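PDB 5NYW: peptidase from Yersinia bercovieri, which is of unknown function but, as an ancestral beta-subunit (Anbu) of the proteasome and HslV family, probably acts as an Ntn-type peptidase. Local coordinates for residues H34-P39 and L44-A49; T20-D25 and G50-T55. All blocks are in the same frame, centred on the assembly; numbering follows the deposited sequence.

Interaction 1 lies deep in the chain and interaction 2 nearer its edge, at a subunit boundary. Strand 42-50 leads through the N-cap residue Asn-51 into helix 52-65, so the 44-49 and 50-55 segments follow one another, and the two contacts meet where Ser-48 and Ala-49 pack on Thr-55. Within the sheet, 34-39 and 44-49 are joined by a ladder of backbone hydrogen bonds with mostly apolar side chains on both faces. Between a strand and the start of a helix, 20-25 and 50-55 share a few methyl contacts and one bridging water, and a second subunit packs alongside. In sequence, interaction 1 is nested inside the loop that interaction 2 closes.

Interaction 1: residues H34-P39 and L44-A49; sequences HLFQQP and LVVQSA
The Phe-36 ring presents an edge to Leu-44, whose carbonyl O lies near the ring plane, 3.9 Å from CD1 of Phe-36, while the CG2 methyl of Val-46 comes obliquely to CE1 of Phe-36 at 3.9 Å. These residues belong to an antiparallel beta hairpin, strands 33-38 and 42-50, in one of the two sheets of the four-layer alpha-beta-beta-alpha sandwich of the Ntn hydrolases. Phe-36 and Leu-44 form a hydrogen-bonded pair, with CB of Phe-36 4.1 Å from CB of Leu-44. CG of Phe-36 sits anti to its carbonyl carbon (chi1 -61°), which leans the ring back toward the His-34 end, diagonally across to Val-46 on the partner strand. The other flat group, the His-34 imidazole, shares this face and touches Val-59 of helix 52-65, as Phe-36 touches Gln-63; a hydrogen bond to the Arg-31 carbonyl satisfies its NE2 and ties down this partly exposed ring. Leu-44 packs instead on Leu-74 and Ile-120. Phe-36 and Leu-44 fill the buried face, while beta-branched Val-45 and Val-46 favour an extended backbone.

On the reverse face Leu-35 and Val-45, a non-hydrogen-bonded pair, lie side by side and point the same way, with CD2 of Leu-35 against CG2 of Val-45 at 3.7 Å. Gln-47 also points to this side, toward strand 2-7 of the second sheet, where NE2 is hydrogen-bonded to Ser-16 OG and the Val-4 carbonyl, which pays for burying that amide nitrogen.

The backbones are joined by two reciprocal pairs of bonds, His-34 with Val-46 and Phe-36 with Leu-44. In the second, Leu-44 N reaches Phe-36 O at 2.8 Å, and the return bond from Phe-36 N to Leu-44 O measures 2.7 Å, with an N-H...O angle of 158°.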
loop_
_atom_site.group_PDB
_atom_site.type_symbol
_atom_site.label_atom_id
_atom_site.label_comp_id
_atom_site.label_asym_id
_atom_site.label_seq_id
_atom_site.Cartn_x
_atom_site.Cartn_y
_atom_site.Cartn_z
ATOM N N HIS L 34 7.862 -38.686 -18.324
ATOM C CA HIS L 34 9.267 -38.695 -17.926
ATOM C C HIS L 34 9.444 -39.507 -16.657
ATOM O O HIS L 34 8.519 -39.601 -15.850
ATOM C CB HIS L 34 9.764 -37.261 -17.763
ATOM C CG HIS L 34 9.831 -36.506 -19.057
ATOM N ND1 HIS L 34 10.961 -36.485 -19.847
ATOM C CD2 HIS L 34 8.895 -35.798 -19.722
ATOM C CE1 HIS L 34 10.726 -35.763 -20.927
ATOM N NE2 HIS L 34 9.475 -35.341 -20.886
ATOM N N LEU L 35 10.618 -40.116 -16.489
ATOM C CA LEU L 35 10.819 -41.083 -15.400
ATOM C C LEU L 35 11.870 -40.666 -14.389
ATOM O O LEU L 35 12.935 -40.182 -14.757
ATOM C CB LEU L 35 11.223 -42.445 -15.963
ATOM C CG LEU L 35 10.172 -43.352 -16.598
ATOM C CD1 LEU L 35 10.871 -44.543 -17.222
ATOM C CD2 LEU L 35 9.144 -43.802 -15.580
ATOM N N PHE L 36 11.586 -40.890 -13.111
ATOM C CA PHE L 36 12.615 -40.694 -12.095
ATOM C C PHE L 36 12.770 -41.966 -11.277
ATOM O O PHE L 36 11.891 -42.326 -10.478
ATOM C CB PHE L 36 12.297 -39.487 -11.197
ATOM C CG PHE L 36 12.224 -38.191 -11.949
ATOM C CD1 PHE L 36 11.082 -37.839 -12.645
ATOM C CD2 PHE L 36 13.323 -37.357 -12.014
ATOM C CE1 PHE L 36 11.016 -36.651 -13.351
ATOM C CE2 PHE L 36 13.279 -36.174 -12.720
ATOM C CZ PHE L 36 12.119 -35.815 -13.397
ATOM N N GLN L 37 13.882 -42.660 -11.520
ATOM C CA GLN L 37 14.050 -44.002 -11.002
ATOM C C GLN L 37 15.354 -44.245 -10.225
ATOM O O GLN L 37 16.439 -43.914 -10.696
ATOM C CB GLN L 37 13.971 -45.019 -12.132
ATOM C CG GLN L 37 14.155 -46.421 -11.592
ATOM C CD GLN L 37 14.104 -47.485 -12.635
ATOM O OE1 GLN L 37 14.283 -47.219 -13.825
ATOM N NE2 GLN L 37 13.821 -48.710 -12.204
ATOM N N GLN L 38 15.229 -44.851 -9.046
ATOM C CA GLN L 38 16.377 -45.409 -8.343
ATOM C C GLN L 38 16.049 -46.857 -8.027
ATOM O O GLN L 38 15.264 -47.128 -7.113
ATOM C CB GLN L 38 16.698 -44.655 -7.066
ATOM C CG GLN L 38 18.017 -45.076 -6.434
ATOM C CD GLN L 38 18.569 -44.026 -5.489
ATOM O OE1 GLN L 38 18.060 -42.907 -5.426
ATOM N NE2 GLN L 38 19.626 -44.377 -4.755
ATOM N N PRO L 39 16.647 -47.794 -8.787
ATOM C CA PRO L 39 16.323 -49.226 -8.739
ATOM C C PRO L 39 16.315 -49.823 -7.323
ATOM O O PRO L 39 17.272 -49.681 -6.551
ATOM C CB PRO L 39 17.416 -49.864 -9.609
ATOM C CG PRO L 39 18.480 -48.827 -9.770
ATOM C CD PRO L 39 17.740 -47.517 -9.734
ATOM N N LEU L 44 9.200 -42.661 -9.844
ATOM C CA LEU L 44 8.290 -41.531 -9.984
ATOM C C LEU L 44 8.067 -41.178 -11.456
ATOM O O LEU L 44 9.027 -41.087 -12.233
ATOM C CB LEU L 44 8.832 -40.325 -9.235
ATOM C CG LEU L 44 8.537 -40.189 -7.744
ATOM C CD1 LEU L 44 9.082 -41.343 -6.925
ATOM C CD2 LEU L 44 9.111 -38.864 -7.256
ATOM N N VAL L 45 6.799 -40.998 -11.824
ATOM C CA VAL L 45 6.391 -40.642 -13.184
ATOM C C VAL L 45 5.743 -39.266 -13.234
ATOM O O VAL L 45 4.825 -38.971 -12.458
ATOM C CB VAL L 45 5.394 -41.672 -13.765
ATOM C CG1 VAL L 45 4.936 -41.258 -15.159
ATOM C CG2 VAL L 45 6.024 -43.047 -13.803
ATOM N N VAL L 46 6.216 -38.432 -14.155
ATOM C CA VAL L 46 5.637 -37.110 -14.355
ATOM C C VAL L 46 5.066 -36.969 -15.761
ATOM O O VAL L 46 5.775 -37.205 -16.744
ATOM C CB VAL L 46 6.683 -36.006 -14.137
ATOM C CG1 VAL L 46 6.071 -34.648 -14.421
ATOM C CG2 VAL L 46 7.235 -36.058 -12.712
ATOM N N GLN L 47 3.800 -36.580 -15.876
ATOM C CA GLN L 47 3.211 -36.390 -17.201
ATOM C C GLN L 47 2.872 -34.930 -17.475
ATOM O O GLN L 47 2.374 -34.230 -16.591
ATOM C CB GLN L 47 1.963 -37.254 -17.345
ATOM C CG GLN L 47 2.254 -38.744 -17.451
ATOM C CD GLN L 47 0.999 -39.581 -17.255
ATOM O OE1 GLN L 47 0.407 -39.585 -16.172
ATOM N NE2 GLN L 47 0.579 -40.281 -18.305
ATOM N N SER L 48 3.088 -34.488 -18.713
ATOM C CA SER L 48 2.977 -33.071 -19.029
ATOM C C SER L 48 1.871 -32.746 -20.011
ATOM O O SER L 48 1.653 -33.456 -21.009
ATOM C CB SER L 48 4.291 -32.522 -19.594
ATOM O OG SER L 48 5.358 -32.710 -18.698
ATOM N N ALA L 49 1.215 -31.629 -19.705
ATOM C CA ALA L 49 0.219 -30.990 -20.540
ATOM C C ALA L 49 0.281 -29.476 -20.345
ATOM O O ALA L 49 0.779 -28.987 -19.339
ATOM C CB ALA L 49 -1.145 -31.497 -20.200
#

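Interaction 2: residues T20-D25 and G50-T55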
loop_
_atom_site.group_PDB
_atom_site.type_symbol
_atom_site.label_atom_id
_atom_site.label_comp_id
_atom_site.label_asym_id
_atom_site.label_seq_id
_atom_site.Cartn_x
_atom_site.Cartn_y
_atom_site.Cartn_z
ATOM N N THR L 20 2.224 -32.217 -29.958
ATOM C CA THR L 20 2.414 -31.056 -29.111
ATOM C C THR L 20 2.296 -29.777 -29.917
ATOM O O THR L 20 2.781 -29.689 -31.051
ATOM C CB THR L 20 3.794 -31.093 -28.396
ATOM O OG1 THR L 20 3.981 -32.358 -27.747
ATOM C CG2 THR L 20 3.883 -29.984 -27.366
ATOM N N ASN L 21 1.671 -28.776 -29.315
ATOM C CA ASN L 21 1.552 -27.492 -29.956
ATOM C C ASN L 21 2.674 -26.568 -29.494
ATOM O O ASN L 21 2.598 -25.973 -28.420
ATOM C CB ASN L 21 0.196 -26.881 -29.630
ATOM C CG ASN L 21 -0.044 -25.600 -30.371
ATOM O OD1 ASN L 21 -0.170 -25.594 -31.598
ATOM N ND2 ASN L 21 -0.049 -24.490 -29.640
ATOM N N ALA L 22 3.713 -26.469 -30.324
ATOM C CA ALA L 22 4.926 -25.705 -30.017
ATOM C C ALA L 22 4.928 -24.289 -30.601
ATOM O O ALA L 22 5.619 -23.394 -30.114
ATOM C CB ALA L 22 6.143 -26.474 -30.512
ATOM N N GLY L 23 4.157 -24.115 -31.663
ATOM C CA GLY L 23 4.009 -22.849 -32.349
ATOM C C GLY L 23 2.812 -23.032 -33.255
ATOM O O GLY L 23 2.309 -24.153 -33.386
ATOM N N VAL L 24 2.374 -21.965 -33.913
ATOM C CA VAL L 24 1.181 -22.049 -34.752
ATOM C C VAL L 24 1.293 -23.100 -35.875
ATOM O O VAL L 24 0.482 -24.037 -35.957
ATOM C CB VAL L 24 0.825 -20.647 -35.343
ATOM C CG1 VAL L 24 1.999 -20.018 -36.098
ATOM C CG2 VAL L 24 -0.434 -20.721 -36.197
ATOM N N ASP L 25 2.329 -22.969 -36.693
ATOM C CA ASP L 25 2.565 -23.844 -37.826
ATOM C C ASP L 25 3.604 -24.874 -37.429
ATOM O O ASP L 25 4.221 -25.522 -38.273
ATOM C CB ASP L 25 3.020 -23.009 -39.015
ATOM C CG ASP L 25 1.960 -22.007 -39.448
ATOM O OD1 ASP L 25 0.797 -22.411 -39.632
ATOM O OD2 ASP L 25 2.274 -20.801 -39.532
ATOM N N GLY L 50 -0.216 -28.737 -21.320
ATOM C CA GLY L 50 -0.213 -27.300 -21.244
ATOM C C GLY L 50 1.017 -26.785 -21.943
ATOM O O GLY L 50 1.586 -27.490 -22.780
ATOM N N ASN L 51 1.447 -25.582 -21.554
ATOM C CA ASN L 51 2.550 -24.896 -22.211
ATOM C C ASN L 51 3.856 -25.717 -22.226
ATOM O O ASN L 51 4.409 -26.063 -21.177
ATOM C CB ASN L 51 2.782 -23.533 -21.542
ATOM C CG ASN L 51 3.746 -22.664 -22.314
ATOM O OD1 ASN L 51 4.929 -22.972 -22.397
ATOM N ND2 ASN L 51 3.256 -21.554 -22.858
ATOM N N LEU L 52 4.338 -26.019 -23.429
ATOM C CA LEU L 52 5.531 -26.839 -23.594
ATOM C C LEU L 52 6.756 -26.180 -22.970
ATOM O O LEU L 52 7.579 -26.864 -22.370
ATOM C CB LEU L 52 5.784 -27.136 -25.075
ATOM C CG LEU L 52 7.025 -27.988 -25.367
ATOM C CD1 LEU L 52 6.907 -29.373 -24.781
ATOM C CD2 LEU L 52 7.290 -28.063 -26.855
ATOM N N ALA L 53 6.887 -24.863 -23.116
ATOM C CA ALA L 53 8.014 -24.129 -22.511
ATOM C C ALA L 53 8.015 -24.283 -20.978
ATOM O O ALA L 53 9.074 -24.446 -20.354
ATOM C CB ALA L 53 7.973 -22.640 -22.903
ATOM N N THR L 54 6.822 -24.235 -20.382
ATOM C CA THR L 54 6.675 -24.387 -18.940
ATOM C C THR L 54 7.027 -25.787 -18.434
ATOM O O THR L 54 7.882 -25.926 -17.570
ATOM C CB THR L 54 5.249 -24.069 -18.495
ATOM O OG1 THR L 54 4.901 -22.756 -18.928
ATOM C CG2 THR L 54 5.139 -24.156 -16.979
ATOM N N THR L 55 6.401 -26.829 -18.981
ATOM C CA THR L 55 6.655 -28.174 -18.461
ATOM C C THR L 55 8.090 -28.641 -18.727
ATOM O O THR L 55 8.690 -29.301 -17.873
ATOM C CB THR L 55 5.653 -29.214 -19.015
ATOM O OG1 THR L 55 5.821 -29.392 -20.431
ATOM C CG2 THR L 55 4.225 -28.804 -18.689
HETATM O O HOH W 1 2.851 -24.421 -25.868
#
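Thr-20 and Leu-52 make the tight part of this contact: the threonine methyl CG2 meets both branches of the leucine, 3.9 Å from CD2 of Leu-52 and 4.0 Å from CD1, and the two side chains cross at about a right angle. With CG of Leu-52 anti to the backbone N (chi1 180°), the leucine reaches out from the first turn of helix 52-65 to Thr-20 and Ala-22 on strand 11-23. Ala-22 adds a lighter touch, its CB 4.1 Å from CD2 of Leu-52.

The other side is looser and wet. A single water donates to Asn-21 O at 3.0 Å and accepts, in a long bond, from Leu-52 N, a first-turn N-H with no acceptor earlier in the helix. The N-cap Asn-51 fixes the helix start: its OD1 accepts from Thr-54 N at 3.0 Å, and its ND2 is bonded to the Asp-109 carbonyl.

Threonine suits its place by having two unlike ends: the methyl serves the apolar contact, while OG1 is hydrogen-bonded to the Ser-18 carbonyl and Lys-32 NZ. Without direct polar bonds between them, strand and helix rely on weak dispersion contacts and one long water bridge, with Ile-137 of a second subunit packing on both Ala-22 and Leu-52.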